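Local atomic coordinates of aromatic-L-amino-acid decarboxylase (PDB entry 6EEW), a protein that catalyses the pyridoxal 5'-phosphate-dependent decarboxylation of L-tryptophan to tryptamine and of 5-hydroxy-L-tryptophan to serotonin, working as a homodimer. Residues Y48-E53 / R454-H459; C173-A178 / P252-A257; T204-T209 / I220-T225. One frame throughout, in Å; residues are numbered along the deposited sequence.

The three contacts illustrate how apolar packing is adapted to its place in a fold. Contact 2 is wholly buried and sets a helix against the central sheet of the large domain; contact 3, partly buried, sets a short helix against the outermost strand of that same sheet. The two adjoin, with C256 CB 3.6 Å from F206 CE1. Contact 1 lies apart, its centre 37 Å from that of contact 2; it too is largely buried, though it joins two loops distant in sequence. Contacts 1 and 2 each place one aliphatic carbon over an aromatic face, whereas contact 3 meets its ring at the edge or obliquely.

Contact 1. Residues Y48-E53 / R454-H459; sequences YPVLSE and RVYMTH
L51 lays one methyl squarely over the ring of Y456, and this CH-pi contact is the centre of the junction between residues 48-53 and 454-459. L51 CD1 stands 3.5 Å from the centroid of the Y456 ring, 14° off its normal, so the approach is over the face. The other methyl of the fork is displaced, and L51 CD2 comes within 3.6 Å of Y456 CE1. A chi2 of 65° in the leucine puts its CD1 over the centre of the ring and its CD2 on the same side, beyond the CD1-CE1 rim of the tyrosine.

V50 fills the space next to the ring's root. Its CG1, anti to the backbone N (chi1 -176°), presses on Y456 CB at 3.4 Å, while its CG2 rests against the backbone where V455 follows R454, with V50 CG2 3.7 Å from V455 N. Neighbouring residues of one loop thus take separate levels of the tyrosine, V50 the base and L51 the ring. Were the tyrosine Y456 exchanged for an alanine, L51 CD1 would probably lose the aromatic face it covers, and a gap is likely to open beside V50 and L51.

Outside this shell, the loop that follows helix 74-85 is hydrogen-bonded to both partners through the backbone: V50 pairs with N91, and Y456 with N96 and Y98. The side chain of N450, at the end of helix 438-451, touches Y456 and also receives the backbone N of M457. The tyrosine side chain lies about 9 Å from a bound tryptophan, in the neighbourhood of that ligand. The arrangement is a loop-to-loop apolar junction, joining the N-terminal region to the approach to the small antiparallel C-terminal sheet in this group II decarboxylase.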
loop_
_atom_site.group_PDB
_atom_site.type_symbol
_atom_site.label_atom_id
_atom_site.label_comp_id
_atom_site.label_asym_id
_atom_site.label_seq_id
_atom_site.Cartn_x
_atom_site.Cartn_y
_atom_site.Cartn_z
ATOM N N TYR A 48 -28.259 6.210 8.628
ATOM C CA TYR A 48 -27.686 7.421 8.079
ATOM C C TYR A 48 -27.987 7.512 6.586
ATOM O O TYR A 48 -28.200 6.493 5.928
ATOM C CB TYR A 48 -26.174 7.451 8.290
ATOM C CG TYR A 48 -25.708 7.130 9.697
ATOM C CD1 TYR A 48 -26.509 7.393 10.799
ATOM C CD2 TYR A 48 -24.448 6.593 9.920
ATOM C CE1 TYR A 48 -26.074 7.097 12.082
ATOM C CE2 TYR A 48 -24.006 6.299 11.193
ATOM C CZ TYR A 48 -24.822 6.553 12.271
ATOM O OH TYR A 48 -24.381 6.263 13.544
ATOM N N PRO A 49 -28.026 8.717 6.027
ATOM C CA PRO A 49 -28.073 8.824 4.565
ATOM C C PRO A 49 -26.845 8.159 3.968
ATOM O O PRO A 49 -25.724 8.341 4.452
ATOM C CB PRO A 49 -28.085 10.338 4.315
ATOM C CG PRO A 49 -27.528 10.942 5.576
ATOM C CD PRO A 49 -27.936 10.031 6.688
ATOM N N VAL A 50 -27.059 7.356 2.925
ATOM C CA VAL A 50 -25.947 6.603 2.352
ATOM C C VAL A 50 -24.907 7.562 1.782
ATOM O O VAL A 50 -23.730 7.538 2.161
ATOM C CB VAL A 50 -26.446 5.617 1.283
ATOM C CG1 VAL A 50 -25.293 4.771 0.769
ATOM C CG2 VAL A 50 -27.555 4.744 1.837
ATOM N N LEU A 51 -25.338 8.413 0.857
ATOM C CA LEU A 51 -24.485 9.407 0.224
ATOM C C LEU A 51 -24.648 10.727 0.968
ATOM O O LEU A 51 -25.762 11.091 1.357
ATOM C CB LEU A 51 -24.880 9.565 -1.248
ATOM C CG LEU A 51 -23.952 10.283 -2.228
ATOM C CD1 LEU A 51 -22.644 9.518 -2.402
ATOM C CD2 LEU A 51 -24.650 10.485 -3.561
ATOM N N SER A 52 -23.539 11.438 1.168
ATOM C CA SER A 52 -23.536 12.648 1.980
ATOM C C SER A 52 -23.900 13.881 1.152
ATOM O O SER A 52 -23.660 13.935 -0.056
ATOM C CB SER A 52 -22.174 12.852 2.636
ATOM O OG SER A 52 -22.217 13.959 3.512
ATOM N N GLU A 53 -24.467 14.883 1.825
ATOM C CA GLU A 53 -24.908 16.125 1.188
ATOM C C GLU A 53 -23.955 17.310 1.380
ATOM O O GLU A 53 -24.276 18.421 0.940
ATOM C CB GLU A 53 -26.302 16.502 1.709
ATOM C CG GLU A 53 -27.430 15.575 1.240
ATOM C CD GLU A 53 -27.888 15.858 -0.185
ATOM O OE1 GLU A 53 -27.432 16.861 -0.777
ATOM O OE2 GLU A 53 -28.706 15.073 -0.713
ATOM N N ARG A 454 -31.628 7.115 1.059
ATOM C CA ARG A 454 -31.882 5.733 1.437
ATOM C C ARG A 454 -31.229 4.726 0.501
ATOM O O ARG A 454 -31.453 3.525 0.663
ATOM C CB ARG A 454 -33.384 5.452 1.505
ATOM C CG ARG A 454 -34.155 6.276 2.511
ATOM C CD ARG A 454 -35.651 5.976 2.389
ATOM N NE ARG A 454 -35.943 4.575 2.703
ATOM C CZ ARG A 454 -36.416 4.140 3.868
ATOM N NH1 ARG A 454 -36.672 4.993 4.854
ATOM N NH2 ARG A 454 -36.639 2.843 4.048
ATOM N N VAL A 455 -30.446 5.182 -0.476
ATOM C CA VAL A 455 -29.787 4.288 -1.420
ATOM C C VAL A 455 -28.704 5.077 -2.133
ATOM O O VAL A 455 -28.810 6.295 -2.294
ATOM C CB VAL A 455 -30.799 3.671 -2.421
ATOM C CG1 VAL A 455 -31.518 4.753 -3.198
ATOM C CG2 VAL A 455 -30.087 2.740 -3.386
ATOM N N TYR A 456 -27.649 4.381 -2.548
ATOM C CA TYR A 456 -26.617 4.960 -3.398
ATOM C C TYR A 456 -26.343 4.000 -4.542
ATOM O O TYR A 456 -25.925 2.859 -4.310
ATOM C CB TYR A 456 -25.330 5.233 -2.614
ATOM C CG TYR A 456 -24.254 5.930 -3.422
ATOM C CD1 TYR A 456 -24.582 6.777 -4.478
ATOM C CD2 TYR A 456 -22.909 5.743 -3.130
ATOM C CE1 TYR A 456 -23.592 7.423 -5.225
ATOM C CE2 TYR A 456 -21.913 6.380 -3.870
ATOM C CZ TYR A 456 -22.261 7.219 -4.916
ATOM O OH TYR A 456 -21.282 7.858 -5.649
ATOM N N MET A 457 -26.527 4.481 -5.767
ATOM C CA MET A 457 -26.188 3.740 -6.972
ATOM C C MET A 457 -25.437 4.678 -7.893
ATOM O O MET A 457 -25.729 5.879 -7.939
ATOM C CB MET A 457 -27.421 3.187 -7.706
ATOM C CG MET A 457 -28.284 2.259 -6.887
ATOM S SD MET A 457 -29.932 2.010 -7.592
ATOM C CE MET A 457 -29.571 1.694 -9.314
ATOM N N THR A 458 -24.454 4.133 -8.599
ATOM C CA THR A 458 -23.809 4.848 -9.685
ATOM C C THR A 458 -24.346 4.373 -11.031
ATOM O O THR A 458 -25.119 3.414 -11.135
ATOM C CB THR A 458 -22.286 4.703 -9.635
ATOM O OG1 THR A 458 -21.927 3.320 -9.545
ATOM C CG2 THR A 458 -21.713 5.474 -8.453
ATOM N N HIS A 459 -23.938 5.091 -12.063
ATOM C CA HIS A 459 -24.340 4.881 -13.437
ATOM C C HIS A 459 -23.123 4.436 -14.227
ATOM O O HIS A 459 -22.014 4.332 -13.696
ATOM C CB HIS A 459 -24.927 6.169 -14.023
ATOM C CG HIS A 459 -23.890 7.193 -14.370
ATOM N ND1 HIS A 459 -23.348 7.308 -15.632
ATOM C CD2 HIS A 459 -23.275 8.133 -13.614
ATOM C CE1 HIS A 459 -22.458 8.282 -15.643
ATOM N NE2 HIS A 459 -22.392 8.796 -14.430
#

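Contact 2. Residues C173-A178 / P252-A257; sequences CTIIAA and PLFLCA
Helix packing on the central, mostly parallel sheet, a basic element of the large domain of pyridoxal-phosphate enzymes, is carried here by T174, I175 and A178 of helix 167-186 against L253 and F254 of strand 251-258. The two short segments run nearly antiparallel, at 161°, with their axes 8.3 Å apart at closest approach.

The F254 ring is the main surface offered by the strand. I175 CG1 comes down on its face in a CH-pi contact, 3.6 Å from the F254 centroid and 14° off the normal; the isoleucine side chain crosses the phenylalanine at about a right angle. T174 and A178, a helical turn apart, meet the same ring at its edge instead. T174 OG1 lies 3.3 Å from F254 CE2, and A178 CB lies 4.2 Å from F254 CD2. The hydroxyl is turned between the backbone N and the carbonyl carbon (chi1 68°), which lets it bond to I171 O one turn back while its flank rests on the ring rim. Three helix residues therefore border the ring, one over a face and two at the edge.

One residue earlier in the strand, L253 CD1 reaches the helix backbone at A178 O, 3.3 Å away, and L253 CG packs 4.2 Å from A178 CB.

W283 on the adjoining strand 283-287 meets the F254 ring too, and F206 of helix 206-212 adds to the packing. With S168, which probably binds pyridoxal 5'-phosphate, near the start of the helix, this is the helix-on-sheet layer of the fold-type I pyridoxal-phosphate enzymes.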
loop_
_atom_site.group_PDB
_atom_site.type_symbol
_atom_site.label_atom_id
_atom_site.label_comp_id
_atom_site.label_asym_id
_atom_site.label_seq_id
_atom_site.Cartn_x
_atom_site.Cartn_y
_atom_site.Cartn_z
ATOM N N CYS A 173 3.400 -4.165 -11.510
ATOM C CA CYS A 173 4.516 -5.086 -11.325
ATOM C C CYS A 173 4.605 -6.088 -12.475
ATOM O O CYS A 173 5.694 -6.325 -13.022
ATOM C CB CYS A 173 4.396 -5.775 -9.960
ATOM S SG CYS A 173 4.937 -4.666 -8.536
ATOM N N THR A 174 3.472 -6.681 -12.874
ATOM C CA THR A 174 3.571 -7.651 -13.966
ATOM C C THR A 174 3.954 -6.977 -15.270
ATOM O O THR A 174 4.704 -7.554 -16.073
ATOM C CB THR A 174 2.270 -8.459 -14.128
ATOM O OG1 THR A 174 1.204 -7.615 -14.589
ATOM C CG2 THR A 174 1.898 -9.111 -12.821
ATOM N N ILE A 175 3.485 -5.748 -15.488
ATOM C CA ILE A 175 3.871 -4.998 -16.681
ATOM C C ILE A 175 5.371 -4.727 -16.686
ATOM O O ILE A 175 6.029 -4.803 -17.732
ATOM C CB ILE A 175 3.091 -3.675 -16.764
ATOM C CG1 ILE A 175 1.591 -3.924 -16.819
ATOM C CG2 ILE A 175 3.549 -2.865 -17.968
ATOM C CD1 ILE A 175 0.793 -2.632 -16.984
ATOM N N ILE A 176 5.935 -4.375 -15.530
ATOM C CA ILE A 176 7.370 -4.104 -15.502
ATOM C C ILE A 176 8.150 -5.393 -15.729
ATOM O O ILE A 176 9.174 -5.403 -16.423
ATOM C CB ILE A 176 7.785 -3.428 -14.181
ATOM C CG1 ILE A 176 7.254 -1.989 -14.116
ATOM C CG2 ILE A 176 9.303 -3.465 -14.047
ATOM C CD1 ILE A 176 7.519 -1.288 -12.825
ATOM N N ALA A 177 7.683 -6.500 -15.150
ATOM C CA ALA A 177 8.318 -7.793 -15.393
ATOM C C ALA A 177 8.363 -8.109 -16.885
ATOM O O ALA A 177 9.412 -8.485 -17.429
ATOM C CB ALA A 177 7.576 -8.893 -14.625
ATOM N N ALA A 178 7.231 -7.957 -17.566
ATOM C CA ALA A 178 7.207 -8.208 -19.004
ATOM C C ALA A 178 8.146 -7.259 -19.743
ATOM O O ALA A 178 8.900 -7.676 -20.643
ATOM C CB ALA A 178 5.780 -8.078 -19.534
ATOM N N PRO A 252 4.724 -6.927 -29.489
ATOM C CA PRO A 252 3.620 -7.117 -28.536
ATOM C C PRO A 252 4.124 -7.664 -27.210
ATOM O O PRO A 252 4.767 -8.716 -27.150
ATOM C CB PRO A 252 2.704 -8.123 -29.248
ATOM C CG PRO A 252 3.108 -8.084 -30.706
ATOM C CD PRO A 252 4.586 -7.780 -30.679
ATOM N N LEU A 253 3.751 -6.991 -26.131
ATOM C CA LEU A 253 4.390 -7.184 -24.841
ATOM C C LEU A 253 3.428 -7.666 -23.772
ATOM O O LEU A 253 3.724 -8.636 -23.059
ATOM C CB LEU A 253 5.005 -5.853 -24.401
ATOM C CG LEU A 253 5.751 -5.795 -23.075
ATOM C CD1 LEU A 253 7.142 -6.409 -23.179
ATOM C CD2 LEU A 253 5.801 -4.353 -22.599
ATOM N N PHE A 254 2.272 -7.030 -23.655
ATOM C CA PHE A 254 1.462 -7.229 -22.467
ATOM C C PHE A 254 0.009 -7.143 -22.870
ATOM O O PHE A 254 -0.377 -6.263 -23.648
ATOM C CB PHE A 254 1.753 -6.180 -21.395
ATOM C CG PHE A 254 1.064 -6.435 -20.077
ATOM C CD1 PHE A 254 -0.153 -5.855 -19.782
ATOM C CD2 PHE A 254 1.661 -7.234 -19.125
ATOM C CE1 PHE A 254 -0.769 -6.085 -18.552
ATOM C CE2 PHE A 254 1.053 -7.465 -17.885
ATOM C CZ PHE A 254 -0.161 -6.889 -17.604
ATOM N N LEU A 255 -0.782 -8.057 -22.324
ATOM C CA LEU A 255 -2.211 -8.109 -22.557
ATOM C C LEU A 255 -2.849 -8.205 -21.192
ATOM O O LEU A 255 -2.499 -9.094 -20.402
ATOM C CB LEU A 255 -2.607 -9.311 -23.422
ATOM C CG LEU A 255 -4.108 -9.573 -23.371
ATOM C CD1 LEU A 255 -4.844 -8.398 -24.035
ATOM C CD2 LEU A 255 -4.473 -10.934 -24.016
ATOM N N CYS A 256 -3.742 -7.269 -20.905
ATOM C CA CYS A 256 -4.513 -7.269 -19.674
ATOM C C CYS A 256 -5.897 -7.768 -20.036
ATOM O O CYS A 256 -6.687 -7.034 -20.635
ATOM C CB CYS A 256 -4.565 -5.871 -19.070
ATOM S SG CYS A 256 -5.423 -5.784 -17.498
ATOM N N ALA A 257 -6.189 -9.015 -19.677
ATOM C CA ALA A 257 -7.513 -9.590 -19.869
ATOM C C ALA A 257 -8.313 -9.421 -18.581
ATOM O O ALA A 257 -7.900 -9.901 -17.516
ATOM C CB ALA A 257 -7.403 -11.062 -20.254
#

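Contact 3. Residues T204-T209 / I220-T225; sequences TMFPKT and IRLIPT
The carbonyl oxygen of M205, just before the F206-P207 pair that packs on I220 and L222, is gripped by two donors of one residue: T209 N at 3.1 Å from M205 O and T209 OG1 at 3.2 Å from it. The hydroxyl arrives from above the carbonyl plane, 39° out of it, with a C=O...donor angle of 140°. Together the two bonds tie down the first turn of helix 206-212, which probably helps to set the start of the helix from which F206 and P207 reach the strand.

P207 is the main bearing point. Its ring spans two residues of the strand, with P207 CB 4.0 Å from I220 CG2 and P207 CG 4.0 Å from L222 CD2; the proline and leucine side chains cross at about a right angle. I220 uses both arms: with chi1 at -59°, CG1 lies beside the backbone N and CG2 is the branch opposite it, which lies against the proline, while I220 CD1 extends to P207 O at 3.6 Å.

F206 makes a looser contact. L222 CD2 sits at the edge of its ring, 4.3 Å from F206 CD2, while I220 CG2 approaches obliquely, 4.3 Å from F206 CE2. The contact is apolar packing, with no ring-face stacking.

Beyond the pair, strand 220-223 is the outermost strand of the central sheet within this chain and hydrogen-bonds to strand 194-199, so the contact closes the beta-alpha-beta unit of 194-199, 206-212 and 220-223. L222 also touches H203, an L-tryptophan-binding residue, R221 forms a salt bridge to D245 on helix 235-247, and K208 NZ hydrogen-bonds to Q366 O of the second subunit.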
loop_
_atom_site.group_PDB
_atom_site.type_symbol
_atom_site.label_atom_id
_atom_site.label_comp_id
_atom_site.label_asym_id
_atom_site.label_seq_id
_atom_site.Cartn_x
_atom_site.Cartn_y
_atom_site.Cartn_z
ATOM N N THR A 204 -9.559 3.319 -17.699
ATOM C CA THR A 204 -9.254 4.291 -16.661
ATOM C C THR A 204 -8.016 3.943 -15.853
ATOM O O THR A 204 -7.254 4.845 -15.489
ATOM C CB THR A 204 -10.435 4.421 -15.693
ATOM O OG1 THR A 204 -11.670 4.370 -16.417
ATOM C CG2 THR A 204 -10.355 5.735 -14.938
ATOM N N MET A 205 -7.777 2.663 -15.597
ATOM C CA MET A 205 -6.676 2.203 -14.757
ATOM C C MET A 205 -5.518 1.626 -15.553
ATOM O O MET A 205 -4.354 1.909 -15.256
ATOM C CB MET A 205 -7.209 1.154 -13.766
ATOM C CG MET A 205 -6.167 0.381 -12.953
ATOM S SD MET A 205 -5.504 -1.103 -13.750
ATOM C CE MET A 205 -6.975 -2.122 -13.888
ATOM N N PHE A 206 -5.837 0.852 -16.588
ATOM C CA PHE A 206 -4.821 0.119 -17.343
ATOM C C PHE A 206 -3.886 1.037 -18.125
ATOM O O PHE A 206 -2.657 0.850 -18.051
ATOM C CB PHE A 206 -5.537 -0.889 -18.249
ATOM C CG PHE A 206 -4.697 -1.427 -19.354
ATOM C CD1 PHE A 206 -3.705 -2.367 -19.112
ATOM C CD2 PHE A 206 -4.880 -0.954 -20.638
ATOM C CE1 PHE A 206 -2.925 -2.852 -20.165
ATOM C CE2 PHE A 206 -4.109 -1.427 -21.697
ATOM C CZ PHE A 206 -3.129 -2.377 -21.458
ATOM N N PRO A 207 -4.372 2.013 -18.893
ATOM C CA PRO A 207 -3.443 2.930 -19.577
ATOM C C PRO A 207 -2.556 3.715 -18.620
ATOM O O PRO A 207 -1.368 3.940 -18.901
ATOM C CB PRO A 207 -4.385 3.856 -20.361
ATOM C CG PRO A 207 -5.692 3.061 -20.488
ATOM C CD PRO A 207 -5.784 2.271 -19.230
ATOM N N LYS A 208 -3.122 4.183 -17.510
ATOM C CA LYS A 208 -2.317 4.879 -16.518
ATOM C C LYS A 208 -1.153 4.006 -16.081
ATOM O O LYS A 208 -0.001 4.455 -16.026
ATOM C CB LYS A 208 -3.186 5.259 -15.319
ATOM C CG LYS A 208 -2.404 5.754 -14.106
ATOM C CD LYS A 208 -3.341 6.167 -13.003
ATOM C CE LYS A 208 -2.589 6.610 -11.763
ATOM N NZ LYS A 208 -3.544 7.140 -10.753
ATOM N N THR A 209 -1.444 2.744 -15.776
ATOM C CA THR A 209 -0.402 1.801 -15.390
ATOM C C THR A 209 0.652 1.661 -16.481
ATOM O O THR A 209 1.854 1.732 -16.208
ATOM C CB THR A 209 -1.028 0.447 -15.060
ATOM O OG1 THR A 209 -1.794 0.568 -13.856
ATOM C CG2 THR A 209 0.047 -0.589 -14.837
ATOM N N ILE A 220 0.126 2.140 -26.246
ATOM C CA ILE A 220 -0.921 1.672 -25.346
ATOM C C ILE A 220 -2.191 1.574 -26.177
ATOM O O ILE A 220 -2.716 2.600 -26.619
ATOM C CB ILE A 220 -1.112 2.629 -24.163
ATOM C CG1 ILE A 220 0.188 2.786 -23.369
ATOM C CG2 ILE A 220 -2.226 2.144 -23.255
ATOM C CD1 ILE A 220 0.099 3.793 -22.220
ATOM N N ARG A 221 -2.672 0.350 -26.432
ATOM C CA ARG A 221 -3.752 0.099 -27.384
ATOM C C ARG A 221 -4.979 -0.482 -26.688
ATOM O O ARG A 221 -4.895 -1.534 -26.037
ATOM C CB ARG A 221 -3.259 -0.808 -28.511
ATOM C CG ARG A 221 -1.996 -0.254 -29.191
ATOM C CD ARG A 221 -1.752 -0.896 -30.545
ATOM N NE ARG A 221 -2.850 -0.617 -31.462
ATOM C CZ ARG A 221 -3.100 -1.325 -32.557
ATOM N NH1 ARG A 221 -2.328 -2.357 -32.867
ATOM N NH2 ARG A 221 -4.124 -1.005 -33.342
ATOM N N LEU A 222 -6.116 0.206 -26.830
ATOM C CA LEU A 222 -7.401 -0.268 -26.323
ATOM C C LEU A 222 -8.160 -1.019 -27.422
ATOM O O LEU A 222 -8.481 -0.451 -28.473
ATOM C CB LEU A 222 -8.240 0.903 -25.814
ATOM C CG LEU A 222 -7.795 1.791 -24.650
ATOM C CD1 LEU A 222 -8.922 2.782 -24.372
ATOM C CD2 LEU A 222 -7.459 0.989 -23.406
ATOM N N ILE A 223 -8.482 -2.278 -27.160
ATOM C CA ILE A 223 -9.193 -3.139 -28.099
ATOM C C ILE A 223 -10.671 -2.761 -28.110
ATOM O O ILE A 223 -11.358 -2.889 -27.085
ATOM C CB ILE A 223 -8.995 -4.616 -27.745
ATOM C CG1 ILE A 223 -7.512 -4.914 -27.584
ATOM C CG2 ILE A 223 -9.546 -5.483 -28.847
ATOM C CD1 ILE A 223 -7.246 -6.166 -26.792
ATOM N N PRO A 224 -11.194 -2.297 -29.233
ATOM C CA PRO A 224 -12.618 -1.947 -29.296
ATOM C C PRO A 224 -13.517 -3.156 -29.070
ATOM O O PRO A 224 -13.241 -4.261 -29.540
ATOM C CB PRO A 224 -12.783 -1.390 -30.717
ATOM C CG PRO A 224 -11.584 -1.912 -31.478
ATOM C CD PRO A 224 -10.479 -1.963 -30.477
ATOM N N THR A 225 -14.597 -2.931 -28.327
ATOM C CA THR A 225 -15.562 -3.968 -28.020
ATOM C C THR A 225 -16.952 -3.466 -28.375
ATOM O O THR A 225 -17.201 -2.259 -28.409
ATOM C CB THR A 225 -15.538 -4.364 -26.546
ATOM O OG1 THR A 225 -15.995 -3.262 -25.752
ATOM C CG2 THR A 225 -14.145 -4.778 -26.122
#